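Local coordinates for Fe-regulated protein B (Neisseria meningitidis, PDB 4AIP), which transports iron across the bacterial outer membrane as a TonB-dependent transporter and probably takes part in siderophore uptake, at residues G154-G159 with G443-A448; F366-R371 with L378-N383. One frame throughout, in Å; residues are numbered along the deposited sequence.

Contact 1 of 2, residues G154-G159 with G443-A448; sequences GSASAG and GVYIEA. Unlike the reference sequence in segment 443-448: Ile446 (reference Val).
With chi1 at -117° and the rest of its chain stretched out, Glu447 reaches off its strand and brings OE2 up to the backbone N atoms of Ala156 and Ser157 and the hydroxyl of Ser155, while a chi1 of 72° tucks the Tyr445 ring in over its own backbone and lays a ring face against the same bend. Three donors converge on the one carboxylate oxygen. Ser157 N approaches Glu447 OE2 from well above the carboxylate plane at 3.3 Å, with 155° at the hydrogen. Ala156 N is nearer, 2.8 Å from Glu447 OE2, but its bond is strongly bent and weak, and the bond from Ser155 OG is weak as well. Ala156 also rests its CB on Glu447 CG at 3.6 Å, so the methyl group packs against the stem of the acid as the backbone grips its head. Next to it, Ser157 CA stands over the Tyr445 ring in a CH-pi contact, 3.9 Å from the centroid and offset toward the rim. Ala156 O lies over a face of this ring, 3.4 Å from Tyr445 CG, and is also hydrogen-bonded by Arg462 of the adjoining strand 455-469. Within the bend, Ala158 N bonds back to Ser155 O. The bend belongs to the plug domain and the strand to the barrel wall, so the contact fastens plug to barrel in the plug-in-barrel fold of TonB-dependent receptors.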
loop_
_atom_site.group_PDB
_atom_site.type_symbol
_atom_site.label_atom_id
_atom_site.label_comp_id
_atom_site.label_asym_id
_atom_site.label_seq_id
_atom_site.Cartn_x
_atom_site.Cartn_y
_atom_site.Cartn_z
ATOM N N GLY B 154 31.627 -4.635 28.009
ATOM C CA GLY B 154 31.141 -5.981 28.328
ATOM C C GLY B 154 32.307 -6.924 28.434
ATOM O O GLY B 154 33.457 -6.522 28.251
ATOM N N SER B 155 32.009 -8.178 28.738
ATOM C CA SER B 155 33.041 -9.207 28.787
ATOM C C SER B 155 33.337 -9.731 27.381
ATOM O O SER B 155 32.873 -9.121 26.388
ATOM C CB SER B 155 32.618 -10.315 29.747
ATOM O OG SER B 155 31.411 -10.887 29.323
ATOM N N ALA B 156 34.134 -10.804 27.293
ATOM C CA ALA B 156 34.688 -11.209 26.024
ATOM C C ALA B 156 33.637 -11.745 25.046
ATOM O O ALA B 156 33.744 -11.524 23.856
ATOM C CB ALA B 156 35.776 -12.203 26.261
ATOM N N SER B 157 32.613 -12.408 25.574
ATOM C CA SER B 157 31.578 -13.023 24.747
ATOM C C SER B 157 30.566 -11.971 24.247
ATOM O O SER B 157 29.624 -12.297 23.480
ATOM C CB SER B 157 30.874 -14.137 25.517
ATOM O OG SER B 157 30.283 -13.621 26.654
ATOM N N ALA B 158 30.780 -10.719 24.640
ATOM C CA ALA B 158 29.773 -9.673 24.377
ATOM C C ALA B 158 29.620 -9.295 22.902
ATOM O O ALA B 158 28.607 -8.668 22.553
ATOM C CB ALA B 158 30.021 -8.416 25.206
ATOM N N GLY B 159 30.612 -9.620 22.061
ATOM C CA GLY B 159 30.540 -9.224 20.661
ATOM C C GLY B 159 31.353 -7.990 20.326
ATOM O O GLY B 159 32.315 -7.639 21.073
ATOM N N GLY B 443 36.572 -10.351 15.366
ATOM C CA GLY B 443 37.134 -10.604 16.685
ATOM C C GLY B 443 37.025 -12.064 17.046
ATOM O O GLY B 443 36.070 -12.711 16.599
ATOM N N VAL B 444 38.007 -12.561 17.807
ATOM C CA VAL B 444 38.100 -13.933 18.278
ATOM C C VAL B 444 38.089 -13.722 19.775
ATOM O O VAL B 444 38.574 -12.710 20.255
ATOM C CB VAL B 444 39.442 -14.598 17.812
ATOM N N TYR B 445 37.531 -14.644 20.548
ATOM C CA TYR B 445 37.499 -14.385 21.988
ATOM C C TYR B 445 37.469 -15.706 22.710
ATOM O O TYR B 445 37.091 -16.708 22.108
ATOM C CB TYR B 445 36.291 -13.507 22.386
ATOM C CG TYR B 445 34.979 -14.263 22.290
ATOM C CD1 TYR B 445 34.589 -15.122 23.344
ATOM C CD2 TYR B 445 34.152 -14.160 21.152
ATOM C CE1 TYR B 445 33.456 -15.842 23.292
ATOM C CE2 TYR B 445 32.967 -14.890 21.091
ATOM C CZ TYR B 445 32.659 -15.723 22.179
ATOM O OH TYR B 445 31.556 -16.482 22.196
ATOM N N ILE B 446 37.877 -15.688 23.977
ATOM C CA ILE B 446 37.772 -16.804 24.891
ATOM C C ILE B 446 37.465 -16.285 26.284
ATOM O O ILE B 446 37.983 -15.274 26.723
ATOM C CB ILE B 446 39.108 -17.451 25.181
ATOM C CG1 ILE B 446 40.249 -16.694 24.536
ATOM C CG2 ILE B 446 39.092 -18.935 24.966
ATOM C CD1 ILE B 446 41.407 -16.671 25.425
ATOM N N GLU B 447 36.716 -17.062 27.011
ATOM C CA GLU B 447 36.307 -16.704 28.316
ATOM C C GLU B 447 36.228 -17.933 29.180
ATOM O O GLU B 447 35.584 -18.925 28.807
ATOM C CB GLU B 447 34.914 -16.141 28.251
ATOM C CG GLU B 447 34.875 -14.749 28.663
ATOM C CD GLU B 447 33.479 -14.292 28.924
ATOM O OE1 GLU B 447 32.573 -15.103 29.313
ATOM O OE2 GLU B 447 33.305 -13.084 28.718
ATOM N N ALA B 448 36.834 -17.861 30.351
ATOM C CA ALA B 448 36.677 -18.960 31.274
ATOM C C ALA B 448 35.826 -18.516 32.441
ATOM O O ALA B 448 36.048 -17.432 32.990
ATOM C CB ALA B 448 38.012 -19.451 31.748
#

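Contact 2 of 2, residues F366-R371 with L378-N383; sequences FNFDSR and LKYGIN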
loop_
_atom_site.group_PDB
_atom_site.type_symbol
_atom_site.label_atom_id
_atom_site.label_comp_id
_atom_site.label_asym_id
_atom_site.label_seq_id
_atom_site.Cartn_x
_atom_site.Cartn_y
_atom_site.Cartn_z
ATOM N N PHE B 366 29.898 -16.841 15.728
ATOM C CA PHE B 366 29.871 -18.192 16.223
ATOM C C PHE B 366 30.299 -18.258 17.655
ATOM O O PHE B 366 31.300 -17.677 18.048
ATOM C CB PHE B 366 30.894 -19.011 15.443
ATOM C CG PHE B 366 30.413 -19.426 14.117
ATOM C CD1 PHE B 366 30.431 -18.551 13.029
ATOM C CD2 PHE B 366 29.934 -20.717 13.953
ATOM C CE1 PHE B 366 29.966 -18.992 11.747
ATOM C CE2 PHE B 366 29.448 -21.165 12.713
ATOM C CZ PHE B 366 29.469 -20.306 11.598
ATOM N N ASN B 367 29.650 -19.110 18.406
ATOM C CA ASN B 367 29.855 -19.091 19.815
ATOM C C ASN B 367 29.742 -20.481 20.348
ATOM O O ASN B 367 28.722 -21.112 20.115
ATOM C CB ASN B 367 28.688 -18.319 20.371
ATOM C CG ASN B 367 29.011 -17.741 21.619
ATOM O OD1 ASN B 367 29.669 -16.708 21.624
ATOM N ND2 ASN B 367 28.662 -18.411 22.735
ATOM N N PHE B 368 30.755 -20.945 21.078
ATOM C CA PHE B 368 30.811 -22.305 21.553
ATOM C C PHE B 368 31.009 -22.265 23.005
ATOM O O PHE B 368 31.807 -21.503 23.501
ATOM C CB PHE B 368 32.032 -23.082 20.964
ATOM C CG PHE B 368 32.176 -23.012 19.440
ATOM C CD1 PHE B 368 32.636 -21.847 18.825
ATOM C CD2 PHE B 368 31.873 -24.119 18.633
ATOM C CE1 PHE B 368 32.798 -21.773 17.463
ATOM C CE2 PHE B 368 32.008 -24.029 17.233
ATOM C CZ PHE B 368 32.491 -22.863 16.660
ATOM N N ASP B 369 30.335 -23.155 23.693
ATOM C CA ASP B 369 30.547 -23.357 25.112
ATOM C C ASP B 369 31.075 -24.788 25.317
ATOM O O ASP B 369 30.459 -25.756 24.930
ATOM C CB ASP B 369 29.225 -23.178 25.908
ATOM C CG ASP B 369 28.679 -21.716 25.896
ATOM O OD1 ASP B 369 29.349 -20.789 25.376
ATOM O OD2 ASP B 369 27.549 -21.496 26.402
ATOM N N SER B 370 32.220 -24.900 25.961
ATOM C CA SER B 370 32.809 -26.177 26.275
ATOM C C SER B 370 33.012 -26.287 27.731
ATOM O O SER B 370 33.630 -25.425 28.385
ATOM C CB SER B 370 34.191 -26.323 25.664
ATOM O OG SER B 370 34.200 -27.419 24.803
ATOM N N ARG B 371 32.576 -27.406 28.241
ATOM C CA ARG B 371 32.693 -27.681 29.629
ATOM C C ARG B 371 33.991 -28.390 30.011
ATOM O O ARG B 371 34.106 -29.582 29.787
ATOM C CB ARG B 371 31.583 -28.618 29.931
ATOM C CG ARG B 371 31.669 -29.124 31.296
ATOM C CD ARG B 371 30.307 -29.031 31.721
ATOM N NE ARG B 371 29.907 -27.625 31.767
ATOM C CZ ARG B 371 29.131 -27.175 32.743
ATOM N NH1 ARG B 371 28.764 -28.077 33.663
ATOM N NH2 ARG B 371 28.735 -25.882 32.832
ATOM N N LEU B 378 34.061 -23.015 29.386
ATOM C CA LEU B 378 34.931 -22.250 28.495
ATOM C C LEU B 378 34.085 -21.812 27.353
ATOM O O LEU B 378 33.477 -22.635 26.701
ATOM C CB LEU B 378 36.096 -23.115 28.011
ATOM C CG LEU B 378 37.135 -22.364 27.186
ATOM C CD1 LEU B 378 38.015 -21.469 28.053
ATOM C CD2 LEU B 378 38.020 -23.334 26.326
ATOM N N LYS B 379 34.002 -20.523 27.132
ATOM C CA LYS B 379 33.271 -19.994 25.979
ATOM C C LYS B 379 34.356 -19.522 25.052
ATOM O O LYS B 379 35.381 -19.036 25.529
ATOM C CB LYS B 379 32.441 -18.771 26.329
ATOM C CG LYS B 379 31.438 -18.969 27.402
ATOM C CD LYS B 379 30.666 -17.675 27.711
ATOM C CE LYS B 379 29.414 -17.558 26.865
ATOM N NZ LYS B 379 28.504 -18.693 27.196
ATOM N N TYR B 380 34.136 -19.650 23.741
ATOM C CA TYR B 380 35.075 -19.132 22.781
ATOM C C TYR B 380 34.286 -18.991 21.503
ATOM O O TYR B 380 33.294 -19.681 21.325
ATOM C CB TYR B 380 36.311 -20.067 22.605
ATOM C CG TYR B 380 35.979 -21.497 22.287
ATOM C CD1 TYR B 380 35.822 -21.927 20.972
ATOM C CD2 TYR B 380 35.831 -22.442 23.313
ATOM C CE1 TYR B 380 35.495 -23.291 20.669
ATOM C CE2 TYR B 380 35.547 -23.816 23.032
ATOM C CZ TYR B 380 35.370 -24.223 21.714
ATOM O OH TYR B 380 35.059 -25.544 21.464
ATOM N N GLY B 381 34.735 -18.111 20.610
ATOM C CA GLY B 381 34.057 -17.936 19.386
ATOM C C GLY B 381 34.648 -16.829 18.573
ATOM O O GLY B 381 35.779 -16.328 18.841
ATOM N N ILE B 382 33.902 -16.419 17.553
ATOM C CA ILE B 382 34.450 -15.437 16.609
ATOM C C ILE B 382 33.275 -14.552 16.185
ATOM O O ILE B 382 32.142 -15.033 16.109
ATOM C CB ILE B 382 35.129 -16.183 15.436
ATOM C CG1 ILE B 382 35.390 -15.268 14.255
ATOM C CG2 ILE B 382 34.273 -17.390 14.959
ATOM C CD1 ILE B 382 34.329 -15.492 13.178
ATOM N N ASN B 383 33.529 -13.267 15.929
ATOM C CA ASN B 383 32.531 -12.352 15.398
ATOM C C ASN B 383 33.027 -11.785 14.087
ATOM O O ASN B 383 34.235 -11.458 13.978
ATOM C CB ASN B 383 32.335 -11.163 16.347
ATOM C CG ASN B 383 31.968 -11.606 17.798
ATOM O OD1 ASN B 383 32.759 -11.446 18.713
ATOM N ND2 ASN B 383 30.788 -12.164 17.979
#
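Ser370 and Leu378 form the hydrogen-bonded pair at the turn-ward end of these two segments, which belong to an antiparallel beta-hairpin, strands 355-371 and 376-390, in the wall of the transmembrane barrel. At Leu378 both backbone bonds are short: Leu378 O accepts Ser370 N at 2.7 Å, and Leu378 N gives to Ser370 O. Lys379 follows on the other face, beside Asp369. The two side chains run the same way, and the lysine, kinked at its last two torsions, turns its ammonium group onto the acid in a salt bridge. Lys379 NZ lies 2.9 Å from Asp369 OD1, on the syn side and well out of the carboxylate plane, and makes a weak bond to Asp369 OD2. Tyr380 returns to the face of Leu378 and pairs with Phe368, exchanging two backbone bonds with it. Its ring takes Phe368 CB over one face, 3.8 Å from the centroid, in a CH-pi contact, and meets Ser370 CB at its edge. The Phe368 and Tyr380 rings are nearly parallel (planes at 11°) but offset until little of one ring lies over the other. Gly381, opposite Asn367, brings its CA to 3.1 Å from Phe366 O, a CA-H...O contact. Ile382 closes the pairing with Phe366. Its CG2 packs on Phe366 CB at 3.8 Å, and the backbones exchange two bonds, the straighter of them running from Phe366 N to Ile382 O at 2.9 Å with 170° at the hydrogen.

How the contacts relate
The centres of contacts 1 and 2 lie about 8 Å apart, and strand 376-390 joins them: it is the hairpin partner of 355-371 on one side and neighbours 438-452 on the other. Probable backbone hydrogen bonds link Gly443 O to Asn383 N (2.7 Å) and Glu447 O to Lys379 N (2.8 Å). Lys379, paired with Asp369 in contact 2, also touches Glu447 and Ser157 of contact 1, placing the salt bridge on the plug-facing side of the wall. Arg462 ties them further, bonding Ala156 O through NH1 and Asn383 OD1 through NH2. Both contacts are remote from the bound detergent, which contacts barrel residues between Lys208 and Lys272.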